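Local coordinates for protein SSD1 (Saccharomyces cerevisiae S288C, PDB 7AM1) that binds mRNA untranslated regions and represses translation, as a member of the RNase II family that has no nuclease activity of its own, at residues D312-S317 with I714-C719; R320-L325 with Y707-Q712; N598-T601 with D605-I608. One frame throughout, in Å; residues are numbered along the deposited sequence.

Interaction 1 of 3, residues D312-S317 with I714-C719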
ATOM      1  N   ASP A 312      14.324 -13.941  -9.926  1.00 56.76           N
ATOM      2  CA  ASP A 312      13.211 -14.826  -9.599  1.00 56.39           C
ATOM      3  C   ASP A 312      13.100 -15.042  -8.096  1.00 52.87           C
ATOM      4  O   ASP A 312      11.995 -15.040  -7.538  1.00 51.96           O
ATOM      5  CB  ASP A 312      13.368 -16.162 -10.323  1.00 60.30           C
ATOM      6  CG  ASP A 312      13.008 -16.075 -11.794  1.00 63.41           C
ATOM      7  OD1 ASP A 312      12.591 -14.985 -12.245  1.00 63.69           O
ATOM      8  OD2 ASP A 312      13.139 -17.098 -12.499  1.00 65.67           O
ATOM      9  N   THR A 313      14.237 -15.230  -7.422  1.00 49.82           N
ATOM     10  CA  THR A 313      14.218 -15.398  -5.974  1.00 45.98           C
ATOM     11  C   THR A 313      13.685 -14.149  -5.287  1.00 41.85           C
ATOM     12  O   THR A 313      12.958 -14.241  -4.290  1.00 40.55           O
ATOM     13  CB  THR A 313      15.624 -15.722  -5.463  1.00 47.06           C
ATOM     14  OG1 THR A 313      16.095 -16.930  -6.074  1.00 48.87           O
ATOM     15  CG2 THR A 313      15.623 -15.890  -3.946  1.00 46.05           C
ATOM     16  N   GLU A 314      14.033 -12.968  -5.808  1.00 42.44           N
ATOM     17  CA  GLU A 314      13.535 -11.725  -5.229  1.00 43.63           C
ATOM     18  C   GLU A 314      12.012 -11.704  -5.197  1.00 42.56           C
ATOM     19  O   GLU A 314      11.410 -11.303  -4.194  1.00 40.28           O
ATOM     20  CB  GLU A 314      14.073 -10.535  -6.021  1.00 47.73           C
ATOM     21  CG  GLU A 314      15.550 -10.243  -5.778  1.00 51.08           C
ATOM     22  CD  GLU A 314      16.099  -9.163  -6.697  1.00 54.38           C
ATOM     23  OE1 GLU A 314      15.558  -8.995  -7.813  1.00 55.35           O
ATOM     24  OE2 GLU A 314      17.077  -8.488  -6.306  1.00 55.59           O
ATOM     25  N   ILE A 315      11.372 -12.142  -6.284  1.00 42.74           N
ATOM     26  CA  ILE A 315       9.914 -12.138  -6.341  1.00 43.02           C
ATOM     27  C   ILE A 315       9.346 -13.263  -5.485  1.00 42.12           C
ATOM     28  O   ILE A 315       8.371 -13.070  -4.748  1.00 40.72           O
ATOM     29  CB  ILE A 315       9.432 -12.249  -7.799  1.00 44.40           C
ATOM     30  CG1 ILE A 315      10.011 -11.111  -8.640  1.00 46.05           C
ATOM     31  CG2 ILE A 315       7.899 -12.260  -7.853  1.00 44.79           C
ATOM     32  CD1 ILE A 315       9.677  -9.723  -8.129  1.00 46.19           C
ATOM     33  N   ASP A 316       9.933 -14.458  -5.581  1.00 45.29           N
ATOM     34  CA  ASP A 316       9.502 -15.563  -4.732  1.00 46.99           C
ATOM     35  C   ASP A 316       9.579 -15.175  -3.260  1.00 44.32           C
ATOM     36  O   ASP A 316       8.685 -15.507  -2.473  1.00 43.48           O
ATOM     37  CB  ASP A 316      10.364 -16.792  -5.020  1.00 52.86           C
ATOM     38  CG  ASP A 316       9.760 -18.074  -4.488  1.00 59.24           C
ATOM     39  OD1 ASP A 316       8.656 -18.026  -3.910  1.00 61.08           O
ATOM     40  OD2 ASP A 316      10.396 -19.138  -4.651  1.00 62.70           O
ATOM     41  N   SER A 317      10.632 -14.447  -2.879  1.00 43.93           N
ATOM     42  CA  SER A 317      10.802 -14.046  -1.486  1.00 43.44           C
ATOM     43  C   SER A 317       9.734 -13.048  -1.061  1.00 40.61           C
ATOM     44  O   SER A 317       9.230 -13.110   0.067  1.00 39.59           O
ATOM     45  CB  SER A 317      12.194 -13.450  -1.284  1.00 45.87           C
ATOM     46  OG  SER A 317      12.310 -12.862  -0.002  1.00 46.57           O
ATOM     47  N   ILE A 714       6.880  -3.297  -6.851  1.00 31.94           N
ATOM     48  CA  ILE A 714       7.079  -2.008  -7.507  1.00 32.76           C
ATOM     49  C   ILE A 714       8.400  -1.395  -7.065  1.00 33.66           C
ATOM     50  O   ILE A 714       9.204  -0.936  -7.885  1.00 34.66           O
ATOM     51  CB  ILE A 714       5.909  -1.057  -7.205  1.00 31.47           C
ATOM     52  CG1 ILE A 714       4.620  -1.543  -7.869  1.00 32.71           C
ATOM     53  CG2 ILE A 714       6.261   0.349  -7.647  1.00 30.06           C
ATOM     54  CD1 ILE A 714       3.382  -0.806  -7.377  1.00 33.03           C
ATOM     55  N   HIS A 715       8.619  -1.345  -5.749  1.00 34.32           N
ATOM     56  CA  HIS A 715       9.820  -0.726  -5.205  1.00 33.31           C
ATOM     57  C   HIS A 715      11.067  -1.387  -5.762  1.00 32.68           C
ATOM     58  O   HIS A 715      12.041  -0.710  -6.109  1.00 31.72           O
ATOM     59  CB  HIS A 715       9.789  -0.827  -3.679  1.00 33.81           C
ATOM     60  CG  HIS A 715      11.028  -0.323  -3.007  1.00 34.58           C
ATOM     61  ND1 HIS A 715      12.125  -1.126  -2.778  1.00 35.92           N
ATOM     62  CD2 HIS A 715      11.338   0.893  -2.500  1.00 34.46           C
ATOM     63  CE1 HIS A 715      13.062  -0.422  -2.168  1.00 35.35           C
ATOM     64  NE2 HIS A 715      12.609   0.806  -1.986  1.00 35.13           N
ATOM     65  N   LEU A 716      11.040  -2.713  -5.874  1.00 34.47           N
ATOM     66  CA  LEU A 716      12.182  -3.455  -6.389  1.00 37.55           C
ATOM     67  C   LEU A 716      12.489  -3.045  -7.824  1.00 37.34           C
ATOM     68  O   LEU A 716      13.632  -2.712  -8.155  1.00 35.12           O
ATOM     69  CB  LEU A 716      11.889  -4.951  -6.285  1.00 39.76           C
ATOM     70  CG  LEU A 716      12.925  -5.962  -6.755  1.00 42.13           C
ATOM     71  CD1 LEU A 716      14.183  -5.863  -5.890  1.00 42.79           C
ATOM     72  CD2 LEU A 716      12.335  -7.367  -6.707  1.00 42.91           C
ATOM     73  N   LEU A 717      11.475  -3.058  -8.692  1.00 36.70           N
ATOM     74  CA  LEU A 717      11.693  -2.712 -10.091  1.00 36.62           C
ATOM     75  C   LEU A 717      12.032  -1.239 -10.260  1.00 36.84           C
ATOM     76  O   LEU A 717      12.804  -0.882 -11.157  1.00 37.98           O
ATOM     77  CB  LEU A 717      10.456  -3.066 -10.908  1.00 36.08           C
ATOM     78  CG  LEU A 717      10.544  -2.888 -12.421  1.00 36.66           C
ATOM     79  CD1 LEU A 717      11.761  -3.599 -12.987  1.00 38.25           C
ATOM     80  CD2 LEU A 717       9.259  -3.392 -13.077  1.00 36.40           C
ATOM     81  N   LEU A 718      11.473  -0.373  -9.410  1.00 36.07           N
ATOM     82  CA  LEU A 718      11.786   1.049  -9.483  1.00 34.64           C
ATOM     83  C   LEU A 718      13.243   1.314  -9.123  1.00 33.97           C
ATOM     84  O   LEU A 718      13.904   2.148  -9.754  1.00 34.02           O
ATOM     85  CB  LEU A 718      10.860   1.834  -8.556  1.00 36.21           C
ATOM     86  CG  LEU A 718      11.122   3.340  -8.519  1.00 39.27           C
ATOM     87  CD1 LEU A 718      10.966   3.949  -9.900  1.00 40.18           C
ATOM     88  CD2 LEU A 718      10.198   4.013  -7.521  1.00 40.73           C
ATOM     89  N   CYS A 719      13.757   0.625  -8.104  1.00 34.09           N
ATOM     90  CA  CYS A 719      15.158   0.790  -7.735  1.00 34.85           C
ATOM     91  C   CYS A 719      16.072   0.351  -8.871  1.00 33.49           C
ATOM     92  O   CYS A 719      17.072   1.013  -9.168  1.00 35.19           O
ATOM     93  CB  CYS A 719      15.460  -0.003  -6.466  1.00 34.50           C
ATOM     94  SG  CYS A 719      14.793   0.732  -4.975  1.00 36.93           S
TER

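Interaction 2 of 3, residues R320-L325 with Y707-Q712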
ATOM      1  N   ARG A 320       6.529 -15.192  -0.543  1.00 39.23           N
ATOM      2  CA  ARG A 320       6.566 -16.006   0.669  1.00 41.01           C
ATOM      3  C   ARG A 320       6.508 -15.143   1.921  1.00 39.56           C
ATOM      4  O   ARG A 320       5.846 -15.501   2.903  1.00 37.91           O
ATOM      5  CB  ARG A 320       7.835 -16.853   0.727  1.00 45.00           C
ATOM      6  CG  ARG A 320       8.129 -17.778  -0.429  1.00 51.42           C
ATOM      7  CD  ARG A 320       7.234 -18.986  -0.452  1.00 58.36           C
ATOM      8  NE  ARG A 320       7.412 -19.720  -1.700  1.00 64.42           N
ATOM      9  CZ  ARG A 320       8.380 -20.614  -1.901  1.00 68.95           C
ATOM     10  NH1 ARG A 320       9.241 -20.894  -0.932  1.00 70.04           N
ATOM     11  NH2 ARG A 320       8.483 -21.238  -3.064  1.00 71.37           N
ATOM     12  N   ASP A 321       7.245 -14.027   1.928  1.00 41.66           N
ATOM     13  CA  ASP A 321       7.232 -13.146   3.088  1.00 43.53           C
ATOM     14  C   ASP A 321       5.833 -12.636   3.359  1.00 42.86           C
ATOM     15  O   ASP A 321       5.493 -12.325   4.507  1.00 43.74           O
ATOM     16  CB  ASP A 321       8.180 -11.969   2.877  1.00 46.72           C
ATOM     17  CG  ASP A 321       8.425 -11.188   4.154  1.00 50.76           C
ATOM     18  OD1 ASP A 321       8.689 -11.817   5.205  1.00 50.83           O
ATOM     19  OD2 ASP A 321       8.378  -9.941   4.100  1.00 53.36           O
ATOM     20  N   ASN A 322       5.018 -12.519   2.316  1.00 41.08           N
ATOM     21  CA  ASN A 322       3.625 -12.135   2.454  1.00 38.79           C
ATOM     22  C   ASN A 322       2.678 -13.331   2.403  1.00 40.51           C
ATOM     23  O   ASN A 322       1.496 -13.162   2.089  1.00 38.59           O
ATOM     24  CB  ASN A 322       3.288 -11.094   1.391  1.00 38.39           C
ATOM     25  CG  ASN A 322       3.974  -9.770   1.665  1.00 38.08           C
ATOM     26  OD1 ASN A 322       3.585  -9.040   2.576  1.00 38.66           O
ATOM     27  ND2 ASN A 322       5.012  -9.466   0.899  1.00 38.33           N
ATOM     28  N   ASN A 323       3.179 -14.538   2.685  1.00 44.33           N
ATOM     29  CA  ASN A 323       2.342 -15.697   3.011  1.00 48.18           C
ATOM     30  C   ASN A 323       1.611 -16.267   1.803  1.00 48.75           C
ATOM     31  O   ASN A 323       0.567 -16.908   1.950  1.00 48.41           O
ATOM     32  CB  ASN A 323       1.346 -15.349   4.118  1.00 50.73           C
ATOM     33  CG  ASN A 323       2.030 -14.848   5.367  1.00 52.36           C
ATOM     34  OD1 ASN A 323       2.679 -15.619   6.068  1.00 51.70           O
ATOM     35  ND2 ASN A 323       1.954 -13.543   5.615  1.00 53.57           N
ATOM     36  N   PHE A 324       2.151 -16.061   0.608  1.00 49.49           N
ATOM     37  CA  PHE A 324       1.602 -16.647  -0.612  1.00 51.00           C
ATOM     38  C   PHE A 324       2.521 -17.788  -1.037  1.00 54.36           C
ATOM     39  O   PHE A 324       3.604 -17.558  -1.581  1.00 56.62           O
ATOM     40  CB  PHE A 324       1.459 -15.590  -1.707  1.00 49.06           C
ATOM     41  CG  PHE A 324       0.470 -14.507  -1.373  1.00 47.75           C
ATOM     42  CD1 PHE A 324      -0.889 -14.722  -1.525  1.00 48.37           C
ATOM     43  CD2 PHE A 324       0.899 -13.279  -0.902  1.00 45.61           C
ATOM     44  CE1 PHE A 324      -1.805 -13.731  -1.214  1.00 46.48           C
ATOM     45  CE2 PHE A 324      -0.010 -12.287  -0.586  1.00 44.15           C
ATOM     46  CZ  PHE A 324      -1.366 -12.516  -0.740  1.00 44.71           C
ATOM     47  N   LEU A 325       2.093 -19.024  -0.765  1.00 54.30           N
ATOM     48  CA  LEU A 325       2.807 -20.191  -1.265  1.00 54.42           C
ATOM     49  C   LEU A 325       2.381 -20.544  -2.684  1.00 53.18           C
ATOM     50  O   LEU A 325       3.179 -21.099  -3.446  1.00 53.09           O
ATOM     51  CB  LEU A 325       2.580 -21.387  -0.341  1.00 57.48           C
ATOM     52  CG  LEU A 325       3.131 -21.258   1.078  1.00 60.15           C
ATOM     53  CD1 LEU A 325       2.825 -22.519   1.862  1.00 63.46           C
ATOM     54  CD2 LEU A 325       4.626 -20.987   1.058  1.00 60.54           C
ATOM     55  N   TYR A 707      -1.352  -6.361  -0.875  1.00 33.98           N
ATOM     56  CA  TYR A 707      -0.957  -4.963  -1.023  1.00 32.55           C
ATOM     57  C   TYR A 707       0.536  -4.790  -0.775  1.00 30.11           C
ATOM     58  O   TYR A 707       1.244  -4.160  -1.569  1.00 29.35           O
ATOM     59  CB  TYR A 707      -1.777  -4.115  -0.050  1.00 34.29           C
ATOM     60  CG  TYR A 707      -1.291  -2.702   0.168  1.00 36.39           C
ATOM     61  CD1 TYR A 707      -1.551  -1.708  -0.760  1.00 37.60           C
ATOM     62  CD2 TYR A 707      -0.602  -2.356   1.322  1.00 37.47           C
ATOM     63  CE1 TYR A 707      -1.117  -0.407  -0.558  1.00 38.47           C
ATOM     64  CE2 TYR A 707      -0.165  -1.059   1.533  1.00 38.25           C
ATOM     65  CZ  TYR A 707      -0.430  -0.089   0.593  1.00 38.75           C
ATOM     66  OH  TYR A 707      -0.009   1.202   0.797  1.00 39.26           O
ATOM     67  N   GLN A 708       1.037  -5.354   0.323  1.00 30.80           N
ATOM     68  CA  GLN A 708       2.458  -5.226   0.627  1.00 33.50           C
ATOM     69  C   GLN A 708       3.310  -5.839  -0.476  1.00 35.02           C
ATOM     70  O   GLN A 708       4.327  -5.261  -0.880  1.00 36.49           O
ATOM     71  CB  GLN A 708       2.757  -5.881   1.974  1.00 37.57           C
ATOM     72  CG  GLN A 708       2.077  -5.175   3.141  1.00 42.73           C
ATOM     73  CD  GLN A 708       2.220  -5.898   4.473  1.00 48.52           C
ATOM     74  OE1 GLN A 708       2.038  -5.291   5.528  1.00 52.04           O
ATOM     75  NE2 GLN A 708       2.533  -7.192   4.432  1.00 49.39           N
ATOM     76  N   ALA A 709       2.909  -7.009  -0.980  1.00 36.02           N
ATOM     77  CA  ALA A 709       3.646  -7.635  -2.069  1.00 36.71           C
ATOM     78  C   ALA A 709       3.678  -6.734  -3.294  1.00 37.29           C
ATOM     79  O   ALA A 709       4.730  -6.566  -3.925  1.00 36.74           O
ATOM     80  CB  ALA A 709       3.019  -8.986  -2.416  1.00 37.63           C
ATOM     81  N   GLN A 710       2.541  -6.123  -3.632  1.00 35.09           N
ATOM     82  CA  GLN A 710       2.487  -5.281  -4.821  1.00 33.97           C
ATOM     83  C   GLN A 710       3.455  -4.109  -4.706  1.00 33.01           C
ATOM     84  O   GLN A 710       4.251  -3.859  -5.618  1.00 33.12           O
ATOM     85  CB  GLN A 710       1.054  -4.799  -5.057  1.00 30.57           C
ATOM     86  CG  GLN A 710       0.935  -3.705  -6.113  1.00 29.74           C
ATOM     87  CD  GLN A 710      -0.502  -3.462  -6.541  1.00 30.98           C
ATOM     88  OE1 GLN A 710      -1.037  -2.360  -6.399  1.00 32.61           O
ATOM     89  NE2 GLN A 710      -1.132  -4.496  -7.080  1.00 31.36           N
ATOM     90  N   GLU A 711       3.438  -3.405  -3.572  1.00 32.90           N
ATOM     91  CA  GLU A 711       4.318  -2.248  -3.425  1.00 34.30           C
ATOM     92  C   GLU A 711       5.780  -2.657  -3.295  1.00 32.24           C
ATOM     93  O   GLU A 711       6.668  -1.931  -3.754  1.00 32.03           O
ATOM     94  CB  GLU A 711       3.880  -1.410  -2.225  1.00 37.95           C
ATOM     95  CG  GLU A 711       2.499  -0.788  -2.438  1.00 43.97           C
ATOM     96  CD  GLU A 711       2.408   0.667  -2.008  1.00 47.26           C
ATOM     97  OE1 GLU A 711       3.206   1.089  -1.141  1.00 50.28           O
ATOM     98  OE2 GLU A 711       1.537   1.385  -2.545  1.00 45.64           O
ATOM     99  N   GLN A 712       6.055  -3.794  -2.654  1.00 33.37           N
ATOM    100  CA  GLN A 712       7.430  -4.271  -2.554  1.00 34.15           C
ATOM    101  C   GLN A 712       7.990  -4.601  -3.929  1.00 33.17           C
ATOM    102  O   GLN A 712       9.166  -4.344  -4.207  1.00 33.18           O
ATOM    103  CB  GLN A 712       7.484  -5.488  -1.633  1.00 36.84           C
ATOM    104  CG  GLN A 712       7.408  -5.119  -0.158  1.00 40.91           C
ATOM    105  CD  GLN A 712       7.151  -6.313   0.742  1.00 44.94           C
ATOM    106  OE1 GLN A 712       7.183  -7.463   0.302  1.00 44.95           O
ATOM    107  NE2 GLN A 712       6.876  -6.042   2.011  1.00 48.08           N
TER
HETATM  108  O   HOH W   1       5.951  -8.490   3.759  1.00 49.91           O
HETATM  109  O   HOH W   2       9.677  -8.822   1.492  1.00 52.28           O

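Interaction 3 of 3, residues N598-T601 with D605-I608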
ATOM      1  N   ASN A 598      -6.038  26.449   5.372  1.00 76.58           N
ATOM      2  CA  ASN A 598      -6.823  26.426   6.601  1.00 79.77           C
ATOM      3  C   ASN A 598      -8.217  25.857   6.359  1.00 76.00           C
ATOM      4  O   ASN A 598      -9.179  26.252   7.020  1.00 78.73           O
ATOM      5  CB  ASN A 598      -6.914  27.828   7.208  1.00 86.26           C
ATOM      6  CG  ASN A 598      -5.546  28.457   7.448  1.00 89.70           C
ATOM      7  OD1 ASN A 598      -5.120  29.347   6.709  1.00 91.18           O
ATOM      8  ND2 ASN A 598      -4.851  27.991   8.482  1.00 90.60           N
ATOM      9  N   PHE A 599      -8.340  24.916   5.426  1.00 68.50           N
ATOM     10  CA  PHE A 599      -9.645  24.351   5.123  1.00 63.43           C
ATOM     11  C   PHE A 599     -10.069  23.370   6.213  1.00 60.47           C
ATOM     12  O   PHE A 599      -9.260  22.895   7.016  1.00 58.66           O
ATOM     13  CB  PHE A 599      -9.648  23.663   3.752  1.00 61.14           C
ATOM     14  CG  PHE A 599      -8.620  22.579   3.597  1.00 59.72           C
ATOM     15  CD1 PHE A 599      -8.801  21.337   4.181  1.00 58.79           C
ATOM     16  CD2 PHE A 599      -7.486  22.793   2.833  1.00 59.44           C
ATOM     17  CE1 PHE A 599      -7.859  20.339   4.025  1.00 57.59           C
ATOM     18  CE2 PHE A 599      -6.543  21.798   2.675  1.00 58.24           C
ATOM     19  CZ  PHE A 599      -6.731  20.570   3.272  1.00 57.48           C
ATOM     20  N   ASP A 600     -11.364  23.063   6.220  1.00 61.90           N
ATOM     21  CA  ASP A 600     -11.950  22.250   7.277  1.00 64.67           C
ATOM     22  C   ASP A 600     -11.520  20.795   7.136  1.00 62.19           C
ATOM     23  O   ASP A 600     -11.541  20.231   6.038  1.00 61.44           O
ATOM     24  CB  ASP A 600     -13.477  22.363   7.229  1.00 70.24           C
ATOM     25  CG  ASP A 600     -14.169  21.457   8.234  1.00 75.13           C
ATOM     26  OD1 ASP A 600     -13.497  20.957   9.162  1.00 76.55           O
ATOM     27  OD2 ASP A 600     -15.392  21.238   8.088  1.00 77.31           O
ATOM     28  N   THR A 601     -11.124  20.189   8.258  1.00 61.13           N
ATOM     29  CA  THR A 601     -10.691  18.797   8.293  1.00 60.03           C
ATOM     30  C   THR A 601     -11.550  17.953   9.227  1.00 61.38           C
ATOM     31  O   THR A 601     -11.185  16.809   9.523  1.00 59.15           O
ATOM     32  CB  THR A 601      -9.220  18.694   8.723  1.00 59.17           C
ATOM     33  OG1 THR A 601      -9.066  19.196  10.058  1.00 60.19           O
ATOM     34  CG2 THR A 601      -8.323  19.484   7.781  1.00 59.33           C
ATOM     35  N   ASP A 605     -15.746  14.719   4.084  1.00 51.74           N
ATOM     36  CA  ASP A 605     -16.360  15.604   3.103  1.00 50.93           C
ATOM     37  C   ASP A 605     -15.512  16.847   2.862  1.00 49.21           C
ATOM     38  O   ASP A 605     -15.026  17.080   1.751  1.00 48.45           O
ATOM     39  CB  ASP A 605     -17.767  15.971   3.599  1.00 53.69           C
ATOM     40  CG  ASP A 605     -18.521  16.872   2.644  1.00 56.69           C
ATOM     41  OD1 ASP A 605     -17.894  17.751   2.025  1.00 57.97           O
ATOM     42  OD2 ASP A 605     -19.755  16.714   2.528  1.00 58.34           O
ATOM     43  N   GLU A 606     -15.334  17.670   3.897  1.00 49.83           N
ATOM     44  CA  GLU A 606     -14.650  18.944   3.712  1.00 51.92           C
ATOM     45  C   GLU A 606     -13.149  18.763   3.529  1.00 50.60           C
ATOM     46  O   GLU A 606     -12.516  19.543   2.810  1.00 52.12           O
ATOM     47  CB  GLU A 606     -14.938  19.864   4.897  1.00 56.50           C
ATOM     48  CG  GLU A 606     -16.412  20.230   5.033  1.00 61.06           C
ATOM     49  CD  GLU A 606     -16.934  20.997   3.830  1.00 64.59           C
ATOM     50  OE1 GLU A 606     -16.127  21.665   3.151  1.00 65.44           O
ATOM     51  OE2 GLU A 606     -18.149  20.918   3.553  1.00 66.35           O
ATOM     52  N   LEU A 607     -12.565  17.744   4.160  1.00 48.05           N
ATOM     53  CA  LEU A 607     -11.128  17.525   4.039  1.00 47.76           C
ATOM     54  C   LEU A 607     -10.753  17.181   2.601  1.00 46.87           C
ATOM     55  O   LEU A 607      -9.844  17.787   2.019  1.00 46.12           O
ATOM     56  CB  LEU A 607     -10.695  16.417   5.001  1.00 48.41           C
ATOM     57  CG  LEU A 607      -9.215  16.389   5.390  1.00 49.93           C
ATOM     58  CD1 LEU A 607      -8.986  15.435   6.560  1.00 50.86           C
ATOM     59  CD2 LEU A 607      -8.363  16.001   4.196  1.00 49.43           C
ATOM     60  N   ILE A 608     -11.460  16.218   2.006  1.00 47.45           N
ATOM     61  CA  ILE A 608     -11.172  15.798   0.637  1.00 47.98           C
ATOM     62  C   ILE A 608     -11.401  16.953  -0.332  1.00 47.82           C
ATOM     63  O   ILE A 608     -10.633  17.149  -1.282  1.00 47.97           O
ATOM     64  CB  ILE A 608     -12.048  14.585   0.269  1.00 50.40           C
ATOM     65  CG1 ILE A 608     -11.622  13.341   1.054  1.00 52.17           C
ATOM     66  CG2 ILE A 608     -12.016  14.327  -1.239  1.00 49.81           C
ATOM     67  CD1 ILE A 608     -10.186  12.977   0.929  1.00 53.27           C
TER

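Interaction 1 of 3, residues D312-S317 with I714-C719
The helical bond from Ser317 N to Thr313 O, 2.7 Å long, belongs to the turn from which Glu314 and Ile315 reach across to Leu716. The meeting itself is made by van der Waals packing, and Leu716 is its centre. With CG anti to the backbone N (chi1 -180°), the leucine stretches straight toward helix 311-321 and rests both methyls on Glu314. CD2 lies 3.7 Å from Glu314 CB and 3.8 Å from its OE1, while CD1 meets the carboxylate end, 3.9 Å from Glu314 CD. Of the two methyls, CD2 alone also reaches Ile315, touching CD1 of that residue at 3.8 Å. Glutamate suits this partly exposed place because its extended chain sets both CB and the carboxylate end against the leucine methyls. Isoleucine suits its own because its longer branch ends in a methyl that can meet another methyl. The helices are well spaced at this point, the CA atoms of Glu314 and Leu716 being 8.5 Å apart. Behind the first helix, Thr313 and Ser317 rest on Leu305 of strand 298-307; elsewhere on the second helix, His715 NE2 bonds to Gly186 O. The arrangement is a sparse helix-to-helix contact, through which the helix following the last strand of the second cold-shock domain touches the long helix 689-725 that leads into the C-terminal OB-fold strands.

Interaction 2 of 3, residues R320-L325 with Y707-Q712
Asn322 sets its side-chain amide between Gln708 and Gln712 of helix 689-725, just where helix 311-321 ends in a Schellman motif with Asn323 at positive phi. Its CG, anti to the carbonyl carbon (chi1 -70°), directs the amide between the glutamines. Direct amide hydrogen bonds dominate. Gln708 NE2 donates to Asn322 OD1 at 2.8 Å, arriving almost in line with the C=O bond (173°) and within its own amide plane. Asn322 ND2 in turn donates to Gln712 OE1 at 3.0 Å, lying above that carbonyl's plane by 39°, and also bonds to Ile318 O of the helix it follows. Asparagine suits this buried spot because one small group both accepts and donates, which fixes the flip of its amide. A leucine here would probably cost Gln708 NE2 its acceptor and Gln712 OE1 its protein donor, leaving the Gln712 amide, among the partners described, to water alone. Van der Waals contact is slight: the small Ala709 permits close approach, its CB 3.9 Å from Asn322 ND2. Water 1 donates to Asn322 OD1 (2.7 Å) and to Asp321 OD2 and accepts from Gln712 NE2, while water 2 donates to Asp321 OD2 and, at 3.1 Å, to Gln712 OE1.

Interaction 3 of 3, residues N598-T601 with D605-I608
Thr601 and Leu607 cross at a slant, the threonine's carbon side laid against the leucine's branch point. Thr601 CB is 3.9 Å from Leu607 CD1, and Thr601 CG2 is 4.0 Å from Leu607 CG. Threonine fits because its two branches divide the work: the methyl serves this buried apolar patch, while OG1 accepts a hydrogen bond from Arg589 NH1, which also holds Phe599 O. Phe599 comes to the same leucine from another direction. Its CG stands between the backbone N and the carbonyl carbon (chi1 57°), a crowded position that swings the ring toward helix 604-612, where CE1 approaches Leu607 O at 3.8 Å and lies more loosely by Leu607 CD2. Beyond them, Asp600 and Glu606 also cross, with their carboxylates nearly parallel, 2° between the planes. The aspartate's carboxylate lies against the CB and CG methylenes of Glu606, OD2 3.4 Å from Glu606 CG, whereas the two carboxylates keep apart, with Asp600 OD2 5.0 Å from Glu606 OE1. The bend of Glu606 at chi2 (-62°) turns its carboxylate away from the aspartate, and in this partly exposed place solvent would probably moderate the like charges. Asp600 OD1 is occupied by Asn602 N, closing an Asx turn. The backbone adds a bent CA-H...O contact, Leu607 CA to Asp600 O at 3.4 Å. With Thr603 OG1 bonded to Glu606 N in the first turn, the whole is a compact helix-to-helix connection in the RNB domain, its linking loop folded back on the helix it begins.

Overall arrangement
Interactions 1 and 2 join the same two helices, 311-321 and 689-725, their centres 10 Å apart: interaction 1 lies on the first helix and interaction 2 at its C-terminal end. Later residues of the first meet earlier residues of the second, so the two run in broadly opposite directions, at a steep slant. Interaction 2 is therefore nested within the loop closed by interaction 1, and interaction 3 within both. The pair ties the helix at the end of the second cold-shock domain to helix 689-725; the intervening chain includes the RNB region. There interaction 3, centred about 38 Å from interaction 1 and 34 Å from interaction 2, is a local contact between the loop after helix 582-595 and the first turns of helix 604-612.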